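Local coordinates for protein transcriptional regulator, crp family (Thermotoga maritima, PDB 1O5L) that probably binds DNA and regulates transcription as a member of the Crp family, with a sensor domain of the cyclic nucleotide-binding type, at residues 13-18 / 43-48; 71-76 / 117-122; 31-36 / 49-54; 78-83 / 104-109. All blocks are in the same frame, centred on the assembly; numbering follows the deposited sequence.

Interaction 1: 13-18 / 43-48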
loop_
_atom_site.group_PDB
_atom_site.type_symbol
_atom_site.label_atom_id
_atom_site.label_comp_id
_atom_site.label_asym_id
_atom_site.label_seq_id
_atom_site.Cartn_x
_atom_site.Cartn_y
_atom_site.Cartn_z
ATOM N N MET A 13 15.570 -8.244 7.510
ATOM C CA MET A 13 16.071 -7.045 6.773
ATOM C C MET A 13 16.635 -6.007 7.756
ATOM O O MET A 13 15.905 -5.556 8.638
ATOM C CB MET A 13 14.940 -6.423 5.935
ATOM C CG MET A 13 15.242 -5.050 5.343
ATOM S SD MET A 13 16.740 -5.031 4.368
ATOM C CE MET A 13 16.441 -6.134 3.296
ATOM N N ASP A 14 17.908 -5.619 7.582
ATOM C CA ASP A 14 18.557 -4.588 8.415
ATOM C C ASP A 14 18.700 -3.289 7.583
ATOM O O ASP A 14 19.595 -3.173 6.753
ATOM C CB ASP A 14 19.915 -5.126 8.887
ATOM C CG ASP A 14 20.709 -4.130 9.742
ATOM O OD1 ASP A 14 20.189 -2.998 9.969
ATOM O OD2 ASP A 14 21.861 -4.423 10.217
ATOM N N LEU A 15 17.789 -2.335 7.792
ATOM C CA LEU A 15 17.757 -1.116 6.970
ATOM C C LEU A 15 18.999 -0.240 7.118
ATOM O O LEU A 15 19.276 0.550 6.241
ATOM C CB LEU A 15 16.483 -0.275 7.208
ATOM C CG LEU A 15 15.188 -0.954 6.749
ATOM C CD1 LEU A 15 13.944 -0.186 7.170
ATOM C CD2 LEU A 15 15.190 -1.216 5.237
ATOM N N LYS A 16 19.757 -0.399 8.195
ATOM C CA LYS A 16 20.995 0.366 8.376
ATOM C C LYS A 16 22.067 0.060 7.318
ATOM O O LYS A 16 23.009 0.851 7.122
ATOM C CB LYS A 16 21.556 0.180 9.801
ATOM C CG LYS A 16 20.721 0.881 10.873
ATOM C CD LYS A 16 21.417 0.898 12.251
ATOM C CE LYS A 16 20.637 1.743 13.274
ATOM N NZ LYS A 16 21.479 2.131 14.441
ATOM N N LYS A 17 21.927 -1.080 6.641
ATOM C CA LYS A 17 22.777 -1.411 5.490
ATOM C C LYS A 17 22.633 -0.419 4.313
ATOM O O LYS A 17 23.532 -0.330 3.464
ATOM C CB LYS A 17 22.491 -2.828 5.003
ATOM C CG LYS A 17 22.954 -3.895 5.954
ATOM C CD LYS A 17 22.590 -5.293 5.446
ATOM C CE LYS A 17 23.079 -6.351 6.416
ATOM N NZ LYS A 17 22.792 -7.733 5.921
ATOM N N LEU A 18 21.529 0.328 4.280
ATOM C CA LEU A 18 21.348 1.364 3.265
ATOM C C LEU A 18 21.996 2.705 3.598
ATOM O O LEU A 18 21.866 3.632 2.811
ATOM C CB LEU A 18 19.871 1.587 2.947
ATOM C CG LEU A 18 19.027 0.352 2.569
ATOM C CD1 LEU A 18 17.570 0.709 2.265
ATOM C CD2 LEU A 18 19.633 -0.416 1.440
ATOM N N VAL A 43 12.832 9.157 0.337
ATOM C CA VAL A 43 12.415 8.139 1.280
ATOM C C VAL A 43 13.183 8.379 2.607
ATOM O O VAL A 43 14.437 8.444 2.648
ATOM C CB VAL A 43 12.726 6.728 0.720
ATOM C CG1 VAL A 43 12.349 5.638 1.720
ATOM C CG2 VAL A 43 12.037 6.513 -0.628
ATOM N N LEU A 44 12.430 8.507 3.691
ATOM C CA LEU A 44 12.997 8.801 5.011
ATOM C C LEU A 44 12.961 7.553 5.892
ATOM O O LEU A 44 11.927 6.883 5.985
ATOM C CB LEU A 44 12.213 9.939 5.669
ATOM C CG LEU A 44 12.053 11.251 4.885
ATOM C CD1 LEU A 44 11.420 12.274 5.765
ATOM C CD2 LEU A 44 13.403 11.827 4.316
ATOM N N ILE A 45 14.092 7.243 6.537
ATOM C CA ILE A 45 14.190 6.106 7.457
ATOM C C ILE A 45 14.700 6.586 8.812
ATOM O O ILE A 45 15.772 7.193 8.890
ATOM C CB ILE A 45 15.140 4.990 6.867
ATOM C CG1 ILE A 45 14.632 4.507 5.501
ATOM C CG2 ILE A 45 15.269 3.796 7.828
ATOM C CD1 ILE A 45 15.612 3.584 4.783
ATOM N N LEU A 46 13.946 6.302 9.870
ATOM C CA LEU A 46 14.358 6.630 11.231
ATOM C C LEU A 46 15.414 5.645 11.728
ATOM O O LEU A 46 15.123 4.443 11.917
ATOM C CB LEU A 46 13.174 6.609 12.209
ATOM C CG LEU A 46 13.497 6.929 13.663
ATOM C CD1 LEU A 46 13.959 8.385 13.792
ATOM C CD2 LEU A 46 12.271 6.678 14.585
ATOM N N LEU A 47 16.595 6.203 12.001
ATOM C CA LEU A 47 17.786 5.466 12.398
ATOM C C LEU A 47 17.871 5.326 13.898
ATOM O O LEU A 47 18.198 4.253 14.404
ATOM C CB LEU A 47 19.054 6.212 11.928
ATOM C CG LEU A 47 19.285 6.280 10.412
ATOM C CD1 LEU A 47 20.451 7.209 10.075
ATOM C CD2 LEU A 47 19.507 4.867 9.844
ATOM N N GLU A 48 17.639 6.441 14.594
ATOM C CA GLU A 48 17.678 6.483 16.039
ATOM C C GLU A 48 16.839 7.632 16.588
ATOM O O GLU A 48 16.656 8.647 15.911
ATOM C CB GLU A 48 19.102 6.553 16.575
ATOM C CG GLU A 48 20.107 7.333 15.764
ATOM C CD GLU A 48 21.498 7.304 16.416
ATOM O OE1 GLU A 48 21.682 7.999 17.459
ATOM O OE2 GLU A 48 22.382 6.550 15.904
HETATM O O HOH W 1 22.463 4.855 13.575
HETATM O O HOH W 2 18.847 2.407 16.095
#
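With CG turned anti to its own carbonyl carbon (chi1 -71°) and the rest of the chain extended, Lys16 stretches from the short 3-10 turn 15-18 toward the end of strand 43-48, where its CE lies 3.7 Å from Leu47 O. A lysine suits this exposed end of the strand: its methylenes pass Leu47, CG coming within 4.3 Å of Leu47 CD2, while the ammonium group stays in solvent. There NZ does not grip the strand directly. One water accepts from Lys16 NZ at 3.0 Å and donates to Glu48 OE2, and a second accepts from the same nitrogen and donates to Leu47 O at 2.6 Å. Lys16 and Glu48 thus feel each other through water, their opposite charges probably adding a mild attraction. Leu47 and Glu48 form a classic beta bulge opposite Lys97, on the neighbouring strand of the beta-roll that builds cyclic nucleotide-binding domains of the Crp type. On the inner side the contact is purely apolar. Ile45 offers two branches to two leucines: its CG2 meets Leu15 CD1 at 4.2 Å, and its CD1 meets Leu18 CD1 at 4.3 Å. A beta-branched isoleucine fits an extended strand and gives it this double reach, while the leucines, both buried, bring a terminal methyl each from the turn. The turn is begun by Asp14, whose OD1 accepts the backbone N of Lys16 at 3.2 Å in an Asx turn, the N-H arriving from above the carboxylate plane. Away from Ile45, Leu15 also packs on Leu116 and Phe119 of helix 114-139, and Leu18 on Phe106 of helix 103-112.

Interaction 2: 71-76 / 117-122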
loop_
_atom_site.group_PDB
_atom_site.type_symbol
_atom_site.label_atom_id
_atom_site.label_comp_id
_atom_site.label_asym_id
_atom_site.label_seq_id
_atom_site.Cartn_x
_atom_site.Cartn_y
_atom_site.Cartn_z
ATOM N N VAL A 71 13.949 0.773 13.622
ATOM C CA VAL A 71 14.345 1.413 12.378
ATOM C C VAL A 71 13.241 1.170 11.379
ATOM O O VAL A 71 12.959 0.035 11.057
ATOM C CB VAL A 71 15.641 0.779 11.815
ATOM C CG1 VAL A 71 16.099 1.483 10.599
ATOM C CG2 VAL A 71 16.749 0.774 12.864
ATOM N N GLN A 72 12.670 2.243 10.839
ATOM C CA GLN A 72 11.470 2.180 9.996
ATOM C C GLN A 72 11.459 3.241 8.918
ATOM O O GLN A 72 11.895 4.358 9.169
ATOM C CB GLN A 72 10.228 2.503 10.847
ATOM C CG GLN A 72 9.645 1.383 11.591
ATOM C CD GLN A 72 8.335 1.833 12.258
ATOM O OE1 GLN A 72 7.364 2.213 11.554
ATOM N NE2 GLN A 72 8.309 1.825 13.619
ATOM N N ILE A 73 10.866 2.908 7.764
ATOM C CA ILE A 73 10.508 3.902 6.736
ATOM C C ILE A 73 9.299 4.723 7.201
ATOM O O ILE A 73 8.341 4.174 7.698
ATOM C CB ILE A 73 10.173 3.241 5.376
ATOM C CG1 ILE A 73 11.341 2.390 4.871
ATOM C CG2 ILE A 73 9.833 4.337 4.311
ATOM C CD1 ILE A 73 10.954 1.335 3.854
ATOM N N ILE A 74 9.368 6.034 7.026
ATOM C CA ILE A 74 8.286 6.949 7.328
ATOM C C ILE A 74 7.271 7.155 6.151
ATOM O O ILE A 74 7.655 7.551 5.048
ATOM C CB ILE A 74 8.892 8.299 7.725
ATOM C CG1 ILE A 74 9.740 8.106 8.984
ATOM C CG2 ILE A 74 7.779 9.369 7.914
ATOM C CD1 ILE A 74 10.636 9.255 9.287
ATOM N N ALA A 75 5.986 6.938 6.433
ATOM C CA ALA A 75 4.892 7.205 5.496
ATOM C C ALA A 75 5.098 6.420 4.218
ATOM O O ALA A 75 4.927 6.942 3.123
ATOM C CB ALA A 75 4.766 8.720 5.200
ATOM N N SER A 76 5.427 5.146 4.395
ATOM C CA SER A 76 5.831 4.261 3.310
ATOM C C SER A 76 4.760 4.101 2.218
ATOM O O SER A 76 5.053 4.125 1.013
ATOM C CB SER A 76 6.278 2.898 3.901
ATOM O OG SER A 76 5.177 2.085 4.301
ATOM N N LEU A 117 12.814 -5.516 -1.604
ATOM C CA LEU A 117 11.546 -5.359 -2.313
ATOM C C LEU A 117 10.406 -6.002 -1.502
ATOM O O LEU A 117 9.352 -5.391 -1.280
ATOM C CB LEU A 117 11.633 -5.999 -3.720
ATOM C CG LEU A 117 10.341 -5.923 -4.558
ATOM C CD1 LEU A 117 9.812 -4.492 -4.688
ATOM C CD2 LEU A 117 10.581 -6.506 -5.945
ATOM N N LEU A 118 10.627 -7.251 -1.104
ATOM C CA LEU A 118 9.668 -7.979 -0.299
ATOM C C LEU A 118 9.361 -7.284 1.027
ATOM O O LEU A 118 8.199 -7.168 1.392
ATOM C CB LEU A 118 10.151 -9.398 -0.036
ATOM C CG LEU A 118 9.727 -10.414 -1.103
ATOM C CD1 LEU A 118 10.546 -11.679 -0.971
ATOM C CD2 LEU A 118 8.245 -10.707 -0.973
ATOM N N PHE A 119 10.415 -6.835 1.722
ATOM C CA PHE A 119 10.268 -6.082 2.956
ATOM C C PHE A 119 9.388 -4.849 2.776
ATOM O O PHE A 119 8.417 -4.680 3.516
ATOM C CB PHE A 119 11.630 -5.663 3.499
ATOM C CG PHE A 119 11.544 -4.817 4.736
ATOM C CD1 PHE A 119 11.430 -3.423 4.640
ATOM C CD2 PHE A 119 11.546 -5.405 5.997
ATOM C CE1 PHE A 119 11.316 -2.630 5.796
ATOM C CE2 PHE A 119 11.457 -4.616 7.160
ATOM C CZ PHE A 119 11.346 -3.229 7.054
ATOM N N PHE A 120 9.737 -4.004 1.793
ATOM C CA PHE A 120 8.983 -2.800 1.433
ATOM C C PHE A 120 7.521 -3.091 1.065
ATOM O O PHE A 120 6.602 -2.416 1.557
ATOM C CB PHE A 120 9.673 -2.054 0.259
ATOM C CG PHE A 120 9.038 -0.718 -0.060
ATOM C CD1 PHE A 120 9.115 0.325 0.845
ATOM C CD2 PHE A 120 8.321 -0.531 -1.209
ATOM C CE1 PHE A 120 8.518 1.532 0.603
ATOM C CE2 PHE A 120 7.710 0.714 -1.470
ATOM C CZ PHE A 120 7.825 1.735 -0.549
ATOM N N LEU A 121 7.290 -4.061 0.184
ATOM C CA LEU A 121 5.927 -4.369 -0.215
ATOM C C LEU A 121 5.115 -4.886 1.004
ATOM O O LEU A 121 3.932 -4.532 1.139
ATOM C CB LEU A 121 5.884 -5.366 -1.357
ATOM C CG LEU A 121 6.431 -4.958 -2.725
ATOM C CD1 LEU A 121 6.380 -6.177 -3.639
ATOM C CD2 LEU A 121 5.671 -3.776 -3.354
ATOM N N LYS A 122 5.771 -5.676 1.880
ATOM C CA LYS A 122 5.197 -6.120 3.152
ATOM C C LYS A 122 4.835 -4.962 4.100
ATOM O O LYS A 122 3.766 -4.960 4.719
ATOM C CB LYS A 122 6.152 -7.091 3.865
ATOM C CG LYS A 122 5.555 -7.815 5.095
ATOM C CD LYS A 122 6.552 -8.820 5.751
ATOM C CE LYS A 122 5.952 -9.408 7.055
ATOM N NZ LYS A 122 6.663 -10.639 7.594
#
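Ile73 drives its terminal methyl at the rim of the Phe120 ring, CD1 lying 3.7 Å from Phe120 CD1 and 4.1 Å from Phe120 CE1. The methyl sits in the plane of that ring, so this is an edge contact, and the two side chains cross at about a right angle. Both torsions serve it: Phe120 holds CG anti to its backbone N (chi1 -173°), which swings the ring off the helix toward segment 71-76, and Ile73 carries CG1 beside its own N, with CD1 at the far end of the reach. An unbranched tip such as this suits a narrow approach between two rings, for the same methyl also lies near the plane of the Phe119 ring, at its edge, 4.4 Å from Phe119 CE1. This second touch is longer and Phe119 is partly exposed, although Met13 and Leu15 pack on its ring. Ser76 meets the buried Phe120 at its far end: its CB is 4.2 Å from Phe120 CE1, and its carbonyl O stands 4.0 Å from Phe120 CZ, oblique to the ring. The serine hydroxyl is spoken for by Asp123, one turn further along the helix, to which OG is hydrogen-bonded; a small polar residue can thus lie against the aromatic ring and still tie its loop to the helix. Strand 72-73 borders strand 42-48, whose Val43 and Ile45 also pack on Ile73, while helix 114-139 packs on the Ile73 side of the strand, with Phe120 set edge-to-face with Phe106 of helix 103-112 and resting on Leu121 of the second subunit.

Interaction 3: 31-36 / 49-54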
loop_
_atom_site.group_PDB
_atom_site.type_symbol
_atom_site.label_atom_id
_atom_site.label_comp_id
_atom_site.label_asym_id
_atom_site.label_seq_id
_atom_site.Cartn_x
_atom_site.Cartn_y
_atom_site.Cartn_z
ATOM N N GLU A 31 11.735 19.610 17.233
ATOM C CA GLU A 31 11.840 20.100 15.859
ATOM C C GLU A 31 10.899 19.326 14.908
ATOM O O GLU A 31 10.667 18.133 15.073
ATOM C CB GLU A 31 13.270 19.974 15.326
ATOM C CG GLU A 31 14.285 20.945 15.895
ATOM C CD GLU A 31 15.551 20.985 15.049
ATOM O OE1 GLU A 31 15.955 19.941 14.518
ATOM O OE2 GLU A 31 16.144 22.074 14.892
ATOM N N ILE A 32 10.397 20.028 13.898
ATOM C CA ILE A 32 9.549 19.432 12.865
ATOM C C ILE A 32 10.369 18.817 11.724
ATOM O O ILE A 32 11.161 19.489 11.077
ATOM C CB ILE A 32 8.537 20.484 12.337
ATOM C CG1 ILE A 32 7.620 20.923 13.488
ATOM C CG2 ILE A 32 7.715 19.914 11.196
ATOM C CD1 ILE A 32 6.767 22.133 13.195
ATOM N N VAL A 33 10.166 17.531 11.484
ATOM C CA VAL A 33 10.816 16.852 10.358
ATOM C C VAL A 33 10.111 17.203 9.025
ATOM O O VAL A 33 10.752 17.558 8.053
ATOM C CB VAL A 33 10.849 15.320 10.587
ATOM C CG1 VAL A 33 11.574 14.639 9.477
ATOM C CG2 VAL A 33 11.530 14.990 11.934
ATOM N N LYS A 34 8.788 17.095 9.001
ATOM C CA LYS A 34 7.976 17.514 7.864
ATOM C C LYS A 34 6.631 18.030 8.367
ATOM O O LYS A 34 6.128 17.614 9.438
ATOM C CB LYS A 34 7.692 16.352 6.920
ATOM C CG LYS A 34 8.885 15.731 6.229
ATOM C CD LYS A 34 9.421 16.634 5.127
ATOM C CE LYS A 34 10.738 16.139 4.588
ATOM N NZ LYS A 34 11.267 17.069 3.552
ATOM N N HIS A 35 6.068 18.958 7.599
ATOM C CA HIS A 35 4.706 19.424 7.803
ATOM C C HIS A 35 3.762 18.619 6.969
ATOM O O HIS A 35 4.110 18.143 5.883
ATOM C CB HIS A 35 4.540 20.879 7.378
ATOM C CG HIS A 35 5.326 21.818 8.213
ATOM N ND1 HIS A 35 6.631 22.147 7.919
ATOM C CD2 HIS A 35 5.019 22.445 9.372
ATOM C CE1 HIS A 35 7.081 22.972 8.849
ATOM N NE2 HIS A 35 6.122 23.171 9.739
ATOM N N GLN A 36 2.549 18.526 7.497
ATOM C CA GLN A 36 1.411 18.028 6.789
ATOM C C GLN A 36 1.351 18.762 5.447
ATOM O O GLN A 36 1.548 19.960 5.397
ATOM C CB GLN A 36 0.156 18.270 7.649
ATOM C CG GLN A 36 -1.146 17.668 7.121
ATOM C CD GLN A 36 -2.149 17.383 8.251
ATOM O OE1 GLN A 36 -1.756 16.980 9.364
ATOM N NE2 GLN A 36 -3.435 17.602 7.975
ATOM N N GLY A 49 16.335 7.449 17.814
ATOM C CA GLY A 49 15.461 8.414 18.463
ATOM C C GLY A 49 13.992 7.999 18.437
ATOM O O GLY A 49 13.666 6.812 18.519
ATOM N N THR A 50 13.106 8.987 18.361
ATOM C CA THR A 50 11.662 8.766 18.400
ATOM C C THR A 50 10.961 9.948 17.718
ATOM O O THR A 50 11.250 11.113 18.017
ATOM C CB THR A 50 11.135 8.651 19.878
ATOM O OG1 THR A 50 11.837 7.645 20.615
ATOM C CG2 THR A 50 9.706 8.144 19.914
ATOM N N LEU A 51 10.016 9.635 16.829
ATOM C CA LEU A 51 9.210 10.640 16.169
ATOM C C LEU A 51 7.764 10.563 16.647
ATOM O O LEU A 51 7.324 9.511 17.120
ATOM C CB LEU A 51 9.271 10.449 14.665
ATOM C CG LEU A 51 10.684 10.343 14.092
ATOM C CD1 LEU A 51 10.609 10.140 12.618
ATOM C CD2 LEU A 51 11.498 11.598 14.430
ATOM N N LYS A 52 7.049 11.687 16.530
ATOM C CA LYS A 52 5.592 11.772 16.756
ATOM C C LYS A 52 4.868 12.213 15.492
ATOM O O LYS A 52 5.317 13.132 14.793
ATOM C CB LYS A 52 5.289 12.754 17.881
ATOM C CG LYS A 52 5.574 12.161 19.248
ATOM C CD LYS A 52 6.316 13.098 20.157
ATOM C CE LYS A 52 5.434 14.243 20.656
ATOM N NZ LYS A 52 5.654 14.447 22.142
ATOM N N THR A 53 3.770 11.533 15.177
ATOM C CA THR A 53 2.937 11.919 14.059
ATOM C C THR A 53 1.687 12.586 14.618
ATOM O O THR A 53 1.051 12.047 15.532
ATOM C CB THR A 53 2.588 10.720 13.135
ATOM O OG1 THR A 53 1.961 9.650 13.859
ATOM C CG2 THR A 53 3.834 10.093 12.528
ATOM N N GLU A 54 1.352 13.760 14.082
ATOM C CA GLU A 54 0.223 14.515 14.566
ATOM C C GLU A 54 -0.558 15.153 13.416
ATOM O O GLU A 54 0.018 15.817 12.551
ATOM C CB GLU A 54 0.674 15.550 15.615
ATOM C CG GLU A 54 1.537 16.666 15.063
ATOM C CD GLU A 54 2.200 17.551 16.122
ATOM O OE1 GLU A 54 2.259 17.158 17.318
ATOM O OE2 GLU A 54 2.678 18.663 15.727
#
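Val33 and Leu51 join the two segments at one end, Val33 CG2 lying 4.2 Å from Leu51 CD2, and Gln36 approaches Glu54 at the other. The amide chain of Gln36 is the one that reaches across. From CB, which points toward strand 51-56, the chain leaves with CG anti to the backbone N (chi1 -174°) and remains extended, so that neither CB nor CG comes within contact distance of segment 49-54. CD follows as the carbon of the amide, and only at the tip does anything meet: OE1 halts 3.8 Å from Glu54 O. Two carbonyl oxygens have no bond to make with each other; OE1 is instead turned to the backbone N of Val56, two residues further along the strand, from which it accepts a hydrogen bond. Glutamine is apt here because it is long enough to span the gap and offers a neutral acceptor to a peptide N-H. At the valine end, Val33 and Lys34 form a classic beta bulge against Val90 of strand 89-92, which lies between 32-34 and 51-56 in the antiparallel sheet of the jelly-roll-like domain. Valine and leucine fill the inner side, where both also touch Val90 and Ile98. The chemistry implies a light contact across one intervening strand: a single methyl-to-methyl touch on the inside and, at the edge, an amide anchored just beyond the segment by its bond to Val56, with no charge involved in either.

Interaction 4: 78-83 / 104-109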
loop_
_atom_site.group_PDB
_atom_site.type_symbol
_atom_site.label_atom_id
_atom_site.label_comp_id
_atom_site.label_asym_id
_atom_site.label_seq_id
_atom_site.Cartn_x
_atom_site.Cartn_y
_atom_site.Cartn_z
ATOM N N PHE A 78 2.666 6.218 1.208
ATOM C CA PHE A 78 2.365 7.490 0.543
ATOM C C PHE A 78 3.464 7.885 -0.446
ATOM O O PHE A 78 3.260 8.764 -1.291
ATOM C CB PHE A 78 2.145 8.597 1.593
ATOM C CG PHE A 78 0.923 8.384 2.459
ATOM C CD1 PHE A 78 -0.323 8.807 2.035
ATOM C CD2 PHE A 78 1.031 7.773 3.696
ATOM C CE1 PHE A 78 -1.479 8.606 2.836
ATOM C CE2 PHE A 78 -0.120 7.564 4.512
ATOM C CZ PHE A 78 -1.364 7.981 4.084
ATOM N N ILE A 79 4.616 7.218 -0.357
ATOM C CA ILE A 79 5.801 7.635 -1.117
ATOM C C ILE A 79 5.538 7.650 -2.599
ATOM O O ILE A 79 5.812 8.664 -3.254
ATOM C CB ILE A 79 7.036 6.753 -0.772
ATOM C CG1 ILE A 79 7.457 6.953 0.688
ATOM C CG2 ILE A 79 8.218 7.093 -1.677
ATOM C CD1 ILE A 79 8.349 5.819 1.235
ATOM N N PHE A 80 4.918 6.574 -3.110
ATOM C CA PHE A 80 4.765 6.368 -4.550
ATOM C C PHE A 80 3.374 6.690 -5.129
ATOM O O PHE A 80 3.081 6.324 -6.273
ATOM C CB PHE A 80 5.268 4.951 -4.936
ATOM C CG PHE A 80 6.796 4.775 -4.753
ATOM C CD1 PHE A 80 7.692 5.315 -5.681
ATOM C CD2 PHE A 80 7.314 4.126 -3.631
ATOM C CE1 PHE A 80 9.089 5.186 -5.505
ATOM C CE2 PHE A 80 8.672 3.987 -3.430
ATOM C CZ PHE A 80 9.580 4.538 -4.388
ATOM N N SER A 81 2.529 7.429 -4.404
ATOM C CA SER A 81 1.292 7.925 -5.050
ATOM C C SER A 81 1.574 9.001 -6.106
ATOM O O SER A 81 2.688 9.522 -6.227
ATOM C CB SER A 81 0.246 8.428 -4.046
ATOM O OG SER A 81 0.785 9.327 -3.111
ATOM N N SER A 82 0.565 9.270 -6.922
ATOM C CA SER A 82 0.490 10.526 -7.679
ATOM C C SER A 82 0.476 11.731 -6.709
ATOM O O SER A 82 -0.211 11.715 -5.685
ATOM C CB SER A 82 -0.768 10.504 -8.534
ATOM O OG SER A 82 -1.581 9.426 -8.088
ATOM N N GLU A 83 1.264 12.756 -7.016
ATOM C CA GLU A 83 1.398 13.921 -6.129
ATOM C C GLU A 83 1.564 13.489 -4.656
ATOM O O GLU A 83 0.693 13.717 -3.834
ATOM C CB GLU A 83 0.199 14.866 -6.322
ATOM C CG GLU A 83 0.367 16.253 -5.702
ATOM C CD GLU A 83 -0.884 17.119 -5.825
ATOM O OE1 GLU A 83 -1.375 17.320 -6.965
ATOM O OE2 GLU A 83 -1.378 17.590 -4.770
ATOM N N GLU A 104 14.587 7.906 -6.752
ATOM C CA GLU A 104 15.067 7.173 -7.929
ATOM C C GLU A 104 16.099 6.129 -7.548
ATOM O O GLU A 104 16.087 5.020 -8.099
ATOM C CB GLU A 104 15.670 8.109 -8.997
ATOM C CG GLU A 104 14.670 9.046 -9.666
ATOM C CD GLU A 104 13.481 8.329 -10.331
ATOM O OE1 GLU A 104 13.661 7.208 -10.853
ATOM O OE2 GLU A 104 12.357 8.890 -10.337
ATOM N N VAL A 105 16.991 6.497 -6.624
ATOM C CA VAL A 105 17.933 5.572 -6.061
ATOM C C VAL A 105 17.190 4.488 -5.257
ATOM O O VAL A 105 17.545 3.292 -5.360
ATOM C CB VAL A 105 18.975 6.287 -5.197
ATOM C CG1 VAL A 105 19.902 5.287 -4.524
ATOM C CG2 VAL A 105 19.795 7.285 -6.035
ATOM N N PHE A 106 16.173 4.869 -4.466
ATOM C CA PHE A 106 15.451 3.826 -3.715
ATOM C C PHE A 106 14.809 2.819 -4.685
ATOM O O PHE A 106 14.900 1.632 -4.471
ATOM C CB PHE A 106 14.422 4.398 -2.737
ATOM C CG PHE A 106 13.917 3.383 -1.742
ATOM C CD1 PHE A 106 14.728 2.956 -0.693
ATOM C CD2 PHE A 106 12.633 2.828 -1.864
ATOM C CE1 PHE A 106 14.262 1.983 0.239
ATOM C CE2 PHE A 106 12.159 1.865 -0.954
ATOM C CZ PHE A 106 12.968 1.449 0.104
ATOM N N LEU A 107 14.247 3.285 -5.793
ATOM C CA LEU A 107 13.728 2.361 -6.823
ATOM C C LEU A 107 14.788 1.408 -7.385
ATOM O O LEU A 107 14.492 0.238 -7.607
ATOM C CB LEU A 107 13.128 3.117 -8.017
ATOM C CG LEU A 107 11.705 3.625 -7.937
ATOM C CD1 LEU A 107 11.474 4.518 -9.145
ATOM C CD2 LEU A 107 10.656 2.506 -7.890
ATOM N N ASP A 108 15.990 1.936 -7.659
ATOM C CA ASP A 108 17.101 1.136 -8.176
ATOM C C ASP A 108 17.436 0.027 -7.192
ATOM O O ASP A 108 17.661 -1.084 -7.610
ATOM C CB ASP A 108 18.382 1.969 -8.421
ATOM C CG ASP A 108 18.228 3.020 -9.508
ATOM O OD1 ASP A 108 17.302 2.918 -10.322
ATOM O OD2 ASP A 108 19.010 3.990 -9.642
ATOM N N LEU A 109 17.503 0.353 -5.902
ATOM C CA LEU A 109 17.776 -0.626 -4.848
ATOM C C LEU A 109 16.710 -1.741 -4.773
ATOM O O LEU A 109 17.049 -2.912 -4.618
ATOM C CB LEU A 109 17.872 0.061 -3.481
ATOM C CG LEU A 109 19.080 0.955 -3.244
ATOM C CD1 LEU A 109 18.927 1.757 -1.971
ATOM C CD2 LEU A 109 20.407 0.166 -3.220
#
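Phe80, Leu107 and Phe106 make up nearly all of this contact. Phe80 sits in the type I turn that runs from Phe78 to Ser81 and sends its ring toward helix 103-112; with CG beside the backbone N (chi1 -67°), the far rim of the ring is brought to the helix. Its CE1 lies 3.9 Å from Leu107 CG and equally close to Leu107 CD2, while CZ is 4.2 Å from that same CD2. The leucine fork hugs one corner of the ring obliquely, and the two side chains slide past each other in opposite directions. Leucine suits the place, since its CG and CD2 both meet the ring. Phe106, one residue back on the helix, meets the ring differently: its CD2 stands 4.3 Å from Phe80 CZ, and each of the two atoms lies near the plane of the opposing ring, so that the rings come together edge against edge. Within the loop, Ile79 CG2 lies over one face of the ring, 3.6 Å above its plane and offset toward the rim. Ser81 steadies the turn, its OG donating to Phe78 O at 3.1 Å. Leu121 of the second subunit packs on Phe80, and Arg114 of that subunit on Leu107, which places the contact at the dimer interface. The loop, between strands 72-73 and 89-92, is thus held against the helix that follows the last strand of the cyclic nucleotide-binding beta-roll. No polar atoms join the two segments, which meet by dispersion and the exclusion of water; just outside, Lys103 NZ adds a hydrogen bond to Ile79 O.

Along the chain interactions 1 and 3 cross, their segments alternating, and both close before the others open; interaction 4 is nested inside the loop closed by interaction 2. Interactions 1 and 2 share the sheet holding strands 42-48 and 72-73, their centres about 10 Å apart. Interaction 3 lies in the other sheet of the beta-roll, about 18 Å between centres from interaction 2 and about 20 Å from interaction 4, across the chain's centre from both. Interactions 2 and 4, about 11 Å apart by centres, meet at consecutive helices 103-112 and 114-139, and both touch the second subunit. These two thus tie the roll to the helices of the dimer interface.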